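Local coordinates for folylpolyglutamate synthase protein FOLC (Mycobacterium tuberculosis, PDB 2VOS) that probably catalyses the ATP-dependent addition of L-glutamate to dihydropteroate and to tetrahydrofolylpolyglutamates, releasing ADP and phosphate, at residues Asp438-Ala443 and Thr480-Asp485; Leu379-Asp384 and Asp388-Ala393; Ser51-Leu56 and Leu155-Phe160; Gln61-Ser66 and Ala162-Pro167. All coordinates share one frame; numbering follows the deposited sequence. Where two conformers were deposited one is given.

Contact 1 of 4, residues Asp438-Ala443 and Thr480-Asp485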
loop_
_atom_site.group_PDB
_atom_site.type_symbol
_atom_site.label_atom_id
_atom_site.label_comp_id
_atom_site.label_asym_id
_atom_site.label_seq_id
_atom_site.Cartn_x
_atom_site.Cartn_y
_atom_site.Cartn_z
ATOM N N ASP A 438 3.790 -8.426 24.221
ATOM C CA ASP A 438 3.583 -7.779 25.515
ATOM C C ASP A 438 2.582 -6.589 25.392
ATOM O O ASP A 438 1.705 -6.414 26.258
ATOM C CB ASP A 438 4.915 -7.257 26.079
ATOM C CG ASP A 438 5.809 -8.365 26.732
ATOM O OD1 ASP A 438 5.498 -9.589 26.697
ATOM O OD2 ASP A 438 6.848 -7.946 27.304
ATOM N N ALA A 439 2.754 -5.759 24.364
ATOM C CA ALA A 439 1.954 -4.547 24.186
ATOM C C ALA A 439 0.499 -4.930 24.012
ATOM O O ALA A 439 -0.370 -4.325 24.631
ATOM C CB ALA A 439 2.392 -3.752 23.006
ATOM N N ILE A 440 0.242 -5.977 23.233
ATOM C CA ILE A 440 -1.142 -6.433 23.096
ATOM C C ILE A 440 -1.720 -6.927 24.438
ATOM O O ILE A 440 -2.933 -6.780 24.722
ATOM C CB ILE A 440 -1.325 -7.456 21.952
ATOM C CG1 ILE A 440 -1.075 -6.759 20.604
ATOM C CG2 ILE A 440 -2.754 -8.018 21.954
ATOM C CD1 ILE A 440 -0.681 -7.680 19.485
ATOM N N ASP A 441 -0.868 -7.539 25.257
ATOM C CA ASP A 441 -1.360 -8.032 26.527
ATOM C C ASP A 441 -1.684 -6.814 27.393
ATOM O O ASP A 441 -2.674 -6.810 28.114
ATOM C CB ASP A 441 -0.325 -8.962 27.236
ATOM C CG ASP A 441 -0.257 -10.399 26.621
ATOM O OD1 ASP A 441 -1.073 -10.771 25.727
ATOM O OD2 ASP A 441 0.642 -11.161 27.026
ATOM N N VAL A 442 -0.822 -5.799 27.361
ATOM C CA VAL A 442 -1.106 -4.579 28.107
ATOM C C VAL A 442 -2.439 -3.975 27.640
ATOM O O VAL A 442 -3.314 -3.675 28.486
ATOM C CB VAL A 442 0.061 -3.560 28.064
ATOM C CG1 VAL A 442 -0.314 -2.252 28.772
ATOM C CG2 VAL A 442 1.309 -4.150 28.763
ATOM N N ALA A 443 -2.630 -3.821 26.315
ATOM C CA ALA A 443 -3.848 -3.212 25.789
ATOM C C ALA A 443 -5.024 -4.026 26.262
ATOM O O ALA A 443 -6.100 -3.495 26.563
ATOM C CB ALA A 443 -3.840 -3.138 24.234
ATOM N N THR A 480 0.562 -11.801 11.767
ATOM C CA THR A 480 1.173 -13.101 11.982
ATOM C C THR A 480 0.888 -13.627 13.417
ATOM O O THR A 480 0.579 -14.798 13.602
ATOM C CB THR A 480 2.678 -12.978 11.726
ATOM O OG1 THR A 480 2.915 -12.768 10.320
ATOM C CG2 THR A 480 3.436 -14.226 12.216
ATOM N N LEU A 481 0.975 -12.774 14.428
ATOM C CA LEU A 481 0.563 -13.146 15.778
ATOM C C LEU A 481 -0.877 -13.677 15.839
ATOM O O LEU A 481 -1.171 -14.601 16.608
ATOM C CB LEU A 481 0.711 -11.974 16.755
ATOM C CG LEU A 481 2.166 -11.557 17.043
ATOM C CD1 LEU A 481 2.195 -10.335 17.999
ATOM C CD2 LEU A 481 3.016 -12.777 17.594
ATOM N N PHE A 482 -1.771 -13.101 15.039
ATOM C CA PHE A 482 -3.161 -13.535 15.025
ATOM C C PHE A 482 -3.393 -14.712 14.092
ATOM O O PHE A 482 -4.519 -15.135 13.895
ATOM C CB PHE A 482 -4.067 -12.333 14.668
ATOM C CG PHE A 482 -4.384 -11.485 15.867
ATOM C CD1 PHE A 482 -5.413 -11.859 16.701
ATOM C CD2 PHE A 482 -3.640 -10.341 16.179
ATOM C CE1 PHE A 482 -5.714 -11.146 17.784
ATOM C CE2 PHE A 482 -3.930 -9.619 17.256
ATOM C CZ PHE A 482 -4.965 -10.034 18.097
ATOM N N GLY A 483 -2.314 -15.236 13.505
ATOM C CA GLY A 483 -2.348 -16.494 12.777
ATOM C C GLY A 483 -2.914 -16.436 11.347
ATOM O O GLY A 483 -3.359 -17.500 10.847
ATOM N N ARG A 484 -2.986 -15.256 10.718
ATOM C CA ARG A 484 -3.595 -15.134 9.387
ATOM C C ARG A 484 -2.548 -15.431 8.319
ATOM O O ARG A 484 -1.367 -15.071 8.473
ATOM C CB ARG A 484 -4.180 -13.734 9.164
ATOM C CG ARG A 484 -5.105 -13.276 10.263
ATOM C CD ARG A 484 -6.378 -14.073 10.335
ATOM N NE ARG A 484 -6.912 -14.215 11.703
ATOM C CZ ARG A 484 -7.995 -13.592 12.151
ATOM N NH1 ARG A 484 -8.653 -12.769 11.352
ATOM N NH2 ARG A 484 -8.424 -13.787 13.384
ATOM N N ASP A 485 -2.944 -16.115 7.259
ATOM C CA ASP A 485 -2.024 -16.464 6.181
ATOM C C ASP A 485 -1.828 -15.240 5.321
ATOM O O ASP A 485 -2.762 -14.499 5.126
ATOM C CB ASP A 485 -2.676 -17.525 5.311
ATOM C CG ASP A 485 -2.744 -18.869 6.014
ATOM O OD1 ASP A 485 -1.915 -19.087 6.934
ATOM O OD2 ASP A 485 -3.619 -19.667 5.634
#

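Contact 2 of 4, residues Leu379-Asp384 and Asp388-Ala393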
loop_
_atom_site.group_PDB
_atom_site.type_symbol
_atom_site.label_atom_id
_atom_site.label_comp_id
_atom_site.label_asym_id
_atom_site.label_seq_id
_atom_site.Cartn_x
_atom_site.Cartn_y
_atom_site.Cartn_z
ATOM N N LEU A 379 1.194 0.895 19.402
ATOM C CA LEU A 379 1.888 1.665 18.399
ATOM C C LEU A 379 3.387 1.384 18.316
ATOM O O LEU A 379 4.080 1.353 19.338
ATOM C CB LEU A 379 1.657 3.155 18.750
ATOM C CG LEU A 379 2.096 4.221 17.751
ATOM C CD1 LEU A 379 1.090 4.377 16.634
ATOM C CD2 LEU A 379 2.269 5.564 18.520
ATOM N N SER A 380 3.892 1.196 17.115
ATOM C CA SER A 380 5.318 1.260 16.848
ATOM C C SER A 380 5.493 1.888 15.464
ATOM O O SER A 380 4.791 1.544 14.472
ATOM C CB SER A 380 5.951 -0.139 16.854
ATOM O OG SER A 380 7.286 -0.106 16.372
ATOM N N VAL A 381 6.453 2.806 15.386
ATOM C CA VAL A 381 6.567 3.657 14.217
ATOM C C VAL A 381 8.002 3.658 13.772
ATOM O O VAL A 381 8.916 3.644 14.605
ATOM C CB VAL A 381 6.087 5.123 14.523
ATOM C CG1 VAL A 381 6.215 6.014 13.292
ATOM C CG2 VAL A 381 4.586 5.140 14.968
ATOM N N LEU A 382 8.223 3.696 12.464
ATOM C CA LEU A 382 9.607 3.806 11.964
ATOM C C LEU A 382 10.194 5.244 12.120
ATOM O O LEU A 382 9.455 6.212 12.152
ATOM C CB LEU A 382 9.713 3.279 10.537
ATOM C CG LEU A 382 9.143 1.851 10.392
ATOM C CD1 LEU A 382 9.428 1.404 9.014
ATOM C CD2 LEU A 382 9.702 0.848 11.391
ATOM N N GLY A 383 11.512 5.351 12.200
ATOM C CA GLY A 383 12.170 6.607 12.595
ATOM C C GLY A 383 12.135 7.707 11.539
ATOM O O GLY A 383 12.413 8.883 11.846
ATOM N N ASP A 384 11.820 7.347 10.294
ATOM C CA ASP A 384 11.821 8.309 9.187
ATOM C C ASP A 384 10.427 8.914 8.930
ATOM O O ASP A 384 10.269 9.683 7.980
ATOM C CB ASP A 384 12.354 7.674 7.900
ATOM C CG ASP A 384 11.400 6.604 7.368
ATOM O OD1 ASP A 384 10.991 5.761 8.209
ATOM O OD2 ASP A 384 10.980 6.651 6.159
ATOM N N ASP A 388 5.115 12.795 15.194
ATOM C CA ASP A 388 4.233 13.758 15.889
ATOM C C ASP A 388 2.873 13.967 15.140
ATOM O O ASP A 388 1.810 13.983 15.774
ATOM C CB ASP A 388 4.960 15.086 16.105
ATOM C CG ASP A 388 4.142 16.057 16.910
ATOM O OD1 ASP A 388 3.910 15.778 18.125
ATOM O OD2 ASP A 388 3.742 17.102 16.324
ATOM N N GLY A 389 2.913 14.073 13.808
ATOM C CA GLY A 389 1.689 14.136 13.007
ATOM C C GLY A 389 0.814 12.874 13.148
ATOM O O GLY A 389 -0.433 12.945 13.199
ATOM N N ILE A 390 1.440 11.696 13.174
ATOM C CA ILE A 390 0.686 10.456 13.469
ATOM C C ILE A 390 -0.007 10.522 14.852
ATOM O O ILE A 390 -1.196 10.228 14.956
ATOM C CB ILE A 390 1.586 9.213 13.384
ATOM C CG1 ILE A 390 1.990 9.003 11.908
ATOM C CG2 ILE A 390 0.845 7.945 13.850
ATOM C CD1 ILE A 390 3.344 8.260 11.708
ATOM N N LEU A 391 0.722 10.884 15.906
ATOM C CA LEU A 391 0.146 10.871 17.229
ATOM C C LEU A 391 -0.999 11.900 17.338
ATOM O O LEU A 391 -2.056 11.645 17.959
ATOM C CB LEU A 391 1.232 11.183 18.268
ATOM C CG LEU A 391 2.283 10.058 18.395
ATOM C CD1 LEU A 391 3.614 10.537 19.001
ATOM C CD2 LEU A 391 1.708 8.884 19.184
ATOM N N ALA A 392 -0.787 13.049 16.718
ATOM C CA ALA A 392 -1.775 14.134 16.803
ATOM C C ALA A 392 -3.106 13.719 16.109
ATOM O O ALA A 392 -4.181 14.081 16.567
ATOM C CB ALA A 392 -1.218 15.409 16.194
ATOM N N ALA A 393 -3.026 12.892 15.073
ATOM C CA ALA A 393 -4.219 12.440 14.373
ATOM C C ALA A 393 -4.939 11.383 15.194
ATOM O O ALA A 393 -6.172 11.240 15.104
ATOM C CB ALA A 393 -3.853 11.836 12.974
#

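Contact 3 of 4, residues Ser51-Leu56 and Leu155-Phe160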
loop_
_atom_site.group_PDB
_atom_site.type_symbol
_atom_site.label_atom_id
_atom_site.label_comp_id
_atom_site.label_asym_id
_atom_site.label_seq_id
_atom_site.Cartn_x
_atom_site.Cartn_y
_atom_site.Cartn_z
ATOM N N SER A 51 17.454 -1.545 -15.886
ATOM C CA SER A 51 17.351 -1.606 -17.354
ATOM C C SER A 51 18.267 -2.650 -17.992
ATOM O O SER A 51 17.844 -3.381 -18.879
ATOM C CB SER A 51 17.630 -0.267 -18.005
ATOM O OG SER A 51 16.645 0.661 -17.607
ATOM N N ALA A 52 19.532 -2.682 -17.572
ATOM C CA ALA A 52 20.448 -3.674 -18.078
ATOM C C ALA A 52 19.946 -5.089 -17.797
ATOM O O ALA A 52 20.042 -5.968 -18.655
ATOM C CB ALA A 52 21.861 -3.462 -17.490
ATOM N N LEU A 53 19.500 -5.331 -16.562
ATOM C CA LEU A 53 19.001 -6.674 -16.199
ATOM C C LEU A 53 17.801 -7.077 -17.079
ATOM O O LEU A 53 17.744 -8.226 -17.587
ATOM C CB LEU A 53 18.617 -6.716 -14.742
ATOM C CG LEU A 53 18.079 -8.100 -14.276
ATOM C CD1 LEU A 53 19.059 -9.278 -14.593
ATOM C CD2 LEU A 53 17.685 -8.079 -12.795
HETATM N N MSE A 54 16.827 -6.177 -17.242
HETATM C CA MSE A 54 15.674 -6.451 -18.124
HETATM C C MSE A 54 16.163 -6.788 -19.552
HETATM O O MSE A 54 15.665 -7.715 -20.163
HETATM C CB MSE A 54 14.751 -5.241 -18.238
HETATM C CG MSE A 54 13.833 -4.986 -17.070
HETATM SE SE MSE A 54 12.838 -6.613 -16.511
HETATM C CE MSE A 54 13.912 -6.586 -14.965
ATOM N N ASP A 55 17.138 -6.038 -20.089
ATOM C CA ASP A 55 17.711 -6.430 -21.388
ATOM C C ASP A 55 18.222 -7.879 -21.446
ATOM O O ASP A 55 17.935 -8.607 -22.398
ATOM C CB ASP A 55 18.866 -5.521 -21.803
ATOM C CG ASP A 55 18.393 -4.211 -22.251
ATOM O OD1 ASP A 55 17.150 -3.960 -22.130
ATOM O OD2 ASP A 55 19.245 -3.422 -22.715
ATOM N N LEU A 56 19.028 -8.252 -20.471
ATOM C CA LEU A 56 19.539 -9.622 -20.382
ATOM C C LEU A 56 18.406 -10.654 -20.291
ATOM O O LEU A 56 18.545 -11.780 -20.763
ATOM C CB LEU A 56 20.423 -9.775 -19.129
ATOM C CG LEU A 56 21.812 -9.123 -19.206
ATOM C CD1 LEU A 56 22.554 -9.319 -17.877
ATOM C CD2 LEU A 56 22.610 -9.741 -20.356
ATOM N N LEU A 155 13.704 -7.813 -6.487
ATOM C CA LEU A 155 12.301 -8.176 -6.336
ATOM C C LEU A 155 11.491 -7.733 -7.541
ATOM O O LEU A 155 10.605 -8.440 -8.022
ATOM C CB LEU A 155 11.712 -7.540 -5.086
ATOM C CG LEU A 155 12.201 -8.084 -3.761
ATOM C CD1 LEU A 155 11.770 -7.128 -2.568
ATOM C CD2 LEU A 155 11.738 -9.533 -3.571
ATOM N N THR A 156 11.810 -6.556 -8.062
ATOM C CA THR A 156 11.030 -5.999 -9.152
ATOM C C THR A 156 11.301 -6.835 -10.397
ATOM O O THR A 156 10.380 -7.170 -11.125
ATOM C CB THR A 156 11.394 -4.545 -9.369
ATOM O OG1 THR A 156 10.912 -3.798 -8.230
ATOM C CG2 THR A 156 10.742 -3.978 -10.688
ATOM N N ALA A 157 12.558 -7.228 -10.605
ATOM C CA ALA A 157 12.867 -8.065 -11.732
ATOM C C ALA A 157 12.195 -9.430 -11.607
ATOM O O ALA A 157 11.687 -9.989 -12.580
ATOM C CB ALA A 157 14.399 -8.232 -11.880
HETATM N N MSE A 158 12.215 -9.974 -10.402
HETATM C CA MSE A 158 11.476 -11.207 -10.158
HETATM C C MSE A 158 10.003 -11.098 -10.524
HETATM O O MSE A 158 9.440 -12.015 -11.152
HETATM C CB MSE A 158 11.631 -11.642 -8.680
HETATM C CG MSE A 158 13.031 -12.154 -8.349
HETATM SE SE MSE A 158 13.180 -12.337 -6.387
HETATM C CE MSE A 158 11.767 -13.605 -6.036
ATOM N N ALA A 159 9.334 -10.009 -10.117
ATOM C CA ALA A 159 7.901 -9.883 -10.415
ATOM C C ALA A 159 7.729 -9.899 -11.966
ATOM O O ALA A 159 6.833 -10.617 -12.541
ATOM C CB ALA A 159 7.347 -8.583 -9.806
ATOM N N PHE A 160 8.533 -9.088 -12.650
ATOM C CA PHE A 160 8.393 -8.953 -14.099
ATOM C C PHE A 160 8.659 -10.273 -14.816
ATOM O O PHE A 160 7.975 -10.568 -15.804
ATOM C CB PHE A 160 9.325 -7.859 -14.692
ATOM C CG PHE A 160 8.963 -6.446 -14.282
ATOM C CD1 PHE A 160 7.625 -6.087 -14.092
ATOM C CD2 PHE A 160 9.941 -5.475 -14.108
ATOM C CE1 PHE A 160 7.253 -4.805 -13.703
ATOM C CE2 PHE A 160 9.562 -4.124 -13.761
ATOM C CZ PHE A 160 8.217 -3.811 -13.550
#

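Contact 4 of 4, residues Gln61-Ser66 and Ala162-Pro167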
loop_
_atom_site.group_PDB
_atom_site.type_symbol
_atom_site.label_atom_id
_atom_site.label_comp_id
_atom_site.label_asym_id
_atom_site.label_seq_id
_atom_site.Cartn_x
_atom_site.Cartn_y
_atom_site.Cartn_z
ATOM N N GLN A 61 9.238 -7.324 -19.099
ATOM C CA GLN A 61 8.336 -6.298 -18.569
ATOM C C GLN A 61 7.740 -5.523 -19.713
ATOM O O GLN A 61 6.801 -4.744 -19.511
ATOM C CB GLN A 61 9.074 -5.363 -17.582
ATOM C CG GLN A 61 9.809 -4.159 -18.269
ATOM C CD GLN A 61 11.103 -4.520 -19.031
ATOM O OE1 GLN A 61 11.466 -5.661 -19.125
ATOM N NE2 GLN A 61 11.798 -3.509 -19.557
ATOM N N ARG A 62 8.174 -5.800 -20.934
ATOM C CA ARG A 62 7.504 -5.201 -22.092
ATOM C C ARG A 62 6.575 -6.177 -22.820
ATOM O O ARG A 62 6.020 -5.815 -23.875
ATOM C CB ARG A 62 8.542 -4.596 -23.076
ATOM C CG ARG A 62 9.305 -3.426 -22.377
ATOM C CD ARG A 62 10.088 -2.513 -23.321
ATOM N NE ARG A 62 10.836 -1.541 -22.504
ATOM C CZ ARG A 62 10.323 -0.400 -22.045
ATOM N NH1 ARG A 62 11.062 0.406 -21.289
ATOM N NH2 ARG A 62 9.077 -0.067 -22.361
ATOM N N SER A 63 6.356 -7.385 -22.256
ATOM C CA SER A 63 5.574 -8.400 -23.006
ATOM C C SER A 63 4.105 -8.479 -22.509
ATOM O O SER A 63 3.344 -9.295 -23.035
ATOM C CB SER A 63 6.213 -9.799 -22.902
ATOM O OG SER A 63 6.274 -10.258 -21.520
ATOM N N TYR A 64 3.682 -7.553 -21.658
ATOM C CA TYR A 64 2.283 -7.432 -21.279
ATOM C C TYR A 64 2.146 -5.972 -20.972
ATOM O O TYR A 64 3.126 -5.290 -20.675
ATOM C CB TYR A 64 1.965 -8.275 -20.007
ATOM C CG TYR A 64 3.152 -8.284 -19.029
ATOM C CD1 TYR A 64 3.406 -7.215 -18.170
ATOM C CD2 TYR A 64 4.010 -9.350 -19.012
ATOM C CE1 TYR A 64 4.522 -7.207 -17.322
ATOM C CE2 TYR A 64 5.126 -9.383 -18.155
ATOM C CZ TYR A 64 5.380 -8.319 -17.353
ATOM O OH TYR A 64 6.454 -8.433 -16.536
ATOM N N PRO A 65 0.931 -5.458 -21.043
ATOM C CA PRO A 65 0.662 -4.065 -20.656
ATOM C C PRO A 65 0.484 -3.994 -19.148
ATOM O O PRO A 65 0.135 -5.039 -18.544
ATOM C CB PRO A 65 -0.692 -3.780 -21.329
ATOM C CG PRO A 65 -1.378 -5.107 -21.263
ATOM C CD PRO A 65 -0.256 -6.141 -21.587
ATOM N N SER A 66 0.748 -2.834 -18.545
ATOM C CA SER A 66 0.665 -2.660 -17.090
ATOM C C SER A 66 -0.186 -1.463 -16.740
ATOM O O SER A 66 -0.306 -0.502 -17.513
ATOM C CB SER A 66 2.062 -2.343 -16.469
ATOM O OG SER A 66 2.988 -3.449 -16.537
ATOM N N ALA A 162 8.312 -13.283 -13.445
ATOM C CA ALA A 162 7.249 -14.209 -13.077
ATOM C C ALA A 162 6.000 -13.875 -13.910
ATOM O O ALA A 162 5.214 -14.783 -14.276
ATOM C CB ALA A 162 6.927 -14.054 -11.578
ATOM N N PHE A 163 5.763 -12.593 -14.200
ATOM C CA PHE A 163 4.555 -12.257 -14.957
ATOM C C PHE A 163 4.666 -12.820 -16.377
ATOM O O PHE A 163 3.652 -13.208 -16.970
ATOM C CB PHE A 163 4.311 -10.727 -15.033
ATOM C CG PHE A 163 4.057 -10.085 -13.675
ATOM C CD1 PHE A 163 3.632 -10.870 -12.588
ATOM C CD2 PHE A 163 4.255 -8.707 -13.492
ATOM C CE1 PHE A 163 3.387 -10.255 -11.345
ATOM C CE2 PHE A 163 4.003 -8.078 -12.267
ATOM C CZ PHE A 163 3.588 -8.849 -11.193
ATOM N N ALA A 164 5.876 -12.790 -16.937
ATOM C CA ALA A 164 6.098 -13.362 -18.289
ATOM C C ALA A 164 6.072 -14.919 -18.267
ATOM O O ALA A 164 5.615 -15.544 -19.229
ATOM C CB ALA A 164 7.432 -12.830 -18.882
ATOM N N ASP A 165 6.604 -15.526 -17.195
ATOM C CA ASP A 165 6.540 -16.988 -16.975
ATOM C C ASP A 165 5.135 -17.508 -16.897
ATOM O O ASP A 165 4.893 -18.656 -17.264
ATOM C CB ASP A 165 7.205 -17.366 -15.622
ATOM C CG ASP A 165 8.731 -17.202 -15.642
ATOM O OD1 ASP A 165 9.340 -17.166 -16.746
ATOM O OD2 ASP A 165 9.330 -17.117 -14.541
ATOM N N ALA A 166 4.196 -16.692 -16.371
ATOM C CA ALA A 166 2.851 -17.225 -16.031
ATOM C C ALA A 166 2.061 -17.790 -17.223
ATOM O O ALA A 166 1.560 -18.946 -17.146
ATOM C CB ALA A 166 1.999 -16.168 -15.251
ATOM N N PRO A 167 1.826 -16.980 -18.278
ATOM C CA PRO A 167 1.998 -15.549 -18.407
ATOM C C PRO A 167 0.729 -14.860 -17.994
ATOM O O PRO A 167 -0.276 -15.509 -17.853
ATOM C CB PRO A 167 2.169 -15.349 -19.937
ATOM C CG PRO A 167 1.380 -16.435 -20.539
ATOM C CD PRO A 167 1.313 -17.582 -19.531
#

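Contact 1 of 4, residues Asp438-Ala443 and Thr480-Asp485
I440 reaches from helix 436-451 toward the end of helix 472-481 and touches L481 and F482 with a single methyl, CD1. The contact across the gap is wholly apolar, an example of how one branched side chain can bridge two helices that stand well apart: the closest CA atoms, those of I440 and L481, are still 10.1 Å from each other. CG1 of I440 sits beside its backbone N and opposite the carbonyl carbon (chi1 -67°), and the extended second torsion (157°) carries CD1 outward. There it lies 4.2 Å from CD1 of L481, the two side chains running antiparallel where they overlap. The same methyl comes obliquely to the F482 ring, 4.4 Å from CE2.

No hydrogen bond crosses between the two segments; those of 480-485 shape the helix end. The helix closes in a Schellman motif: G483 adopts a positive phi (79°), and its N bonds back to O of T480 at 2.9 Å.

Both I440 and F482 also rest on I468 of strand 464-469. The two helices flanking this strand in sequence thus pack together over one face of the mixed sheet, as in the alpha/beta fold of the Mur ligase glutamate ligase domain.

Contact 2 of 4, residues Leu379-Asp384 and Asp388-Ala393
V381 and I390, with L379 and L391 beside them, close the turn of a beta-alpha-beta crossover in the Mur ligase glutamate ligase domain: strand 374-379 runs out into a loop, helix 387-394 folds back, and strand 400-403 follows in parallel. The example shows how alternate residues of an extended chain, here L379 and V381, present their side chains to one helix.

I390 can be followed outward. Its CB points toward residues 379-384. From there CG2 branches off opposite the backbone N and stays 4.5 Å from CD1 of L379, too far for close packing. The other branch, CG1, lies beside the backbone N (chi1 -68°) and serves as a spacer, since it is 5.4 Å from CG1 of V381. Toward residues 379-384 close packing begins with CD1, at the end of that branch: this methyl is 4.0 Å from CG1 of V381, and the two side chains lie antiparallel, one beside the other. V381 meets it with the methyl that stands opposite its own backbone N (chi1 180°).

I390 also touches A359 of helix 356-368, and its side chain is about 5 Å from that of H354, a ligand of the bound magnesium ion. The packing thus lies just behind the metal site without joining it. L379 and L391 have further neighbours in helix 414-425, L417 for the former and A420 and F425 for the latter. Their side chains cross obliquely, and CD2 of L379 presses against CD2 of L391 at 3.4 Å, tight for two methyl groups.

Contact 3 of 4, residues Ser51-Leu56 and Leu155-Phe160
A157 offers one methyl to two neighbouring side chains, L53 and M54, which reach it from consecutive positions of helix 48-56. L53 has its CG opposite the backbone N (chi1 -180°), which points the side chain at helix 151-165 and sets CD2 against CB of A157. At 3.4 Å this pair is closer than ordinary van der Waals contact.

M54, deposited as selenomethionine, takes a different route. Its CB does not aim straight at the other helix; bends at chi2 and chi3 turn the chain inward, and CE ends 3.5 Å from CB of A157, beside L53. The selenium, one atom back, meets F160 one helical turn further on. It lies 3.9 Å from CD2 and 4.1 Å from CB of F160, with the two side chains crossing at about a right angle. Measured from the ring centroid of F160, SE is 5.2 Å away and 70° off the normal, an oblique Met-aromatic contact.

Over residues 51-56 and 155-160 the two helix axes run at 30° and approach to 10.8 Å. In the P-loop ATPase part of this Mur ligase-like enzyme each leads toward a strand of the central sheet, helix 48-56 to strand 66-70 and helix 151-165 to strand 170-174. The pairing is buried structural packing, remote from the nucleotide and metal sites. L53 continues onto L130 of helix 117-140. F160, on the contact side, also packs against I187. On another side of helix 151-165, M158 and A159 press on I108 of strand 108-110.

Contact 4 of 4, residues Gln61-Ser66 and Ala162-Pro167
S63 and A164 mark the closest backbone approach, 6.9 Å between their CA atoms, where a loop passes the last turn of helix 151-165. The loop leaves a short 3-10 turn at Q61 and R62, and becomes extended at Y64 (phi -151°), which heads toward strand 66-70. Such a change of direction is a plain illustration of how a loop can set one aromatic side chain against the flank of a helix.

Y64 carries the contact. Its CG stands between the backbone N and the carbonyl carbon (chi1 35°), and the ring lies across F163 at about a right angle. The two rings form an offset edge-to-face pair, with the edge of F163 toward the face of Y64, centroids 5.9 Å apart and planes at 75°. Before the rings meet, CB of F163 packs 3.5 Å from CE2 of Y64. OH of Y64 comes to the edge of the F163 ring, near its plane and 3.8 Å from CD2, but its hydrogen bond goes to O of F160, one turn back in the helix. OG of S63 lies 3.9 Å from CB of A164 and is bonded to O of P60.

Y64 and F163 both rest on A171 of strand 170-174, which runs parallel to strand 66-70 in the central sheet. F163 further touches I108 and I110 of strand 108-110, placing the ring pair between the end of helix 151-165 and that sheet.

From the N terminus, helix 48-56 and the loop 61-66 come first, and both pair with helix 151-165, reached much later in the chain: contact 3 closes over 98 intervening residues and contact 4 over 95. Their segments alternate along the chain, so the two loops cross, and they touch directly where CG of F160 packs 3.5 Å from CB of Q61. Together they fasten the helix and loop before strand 66-70 to helix 151-165 beside the central sheet. Contact 2 follows in the glutamate ligase domain as a short local closure, completed before contact 1 spans 36 residues to join two later helices near the C terminus. Contacts 1 and 2 do not touch, with nearest atoms about 6 Å apart.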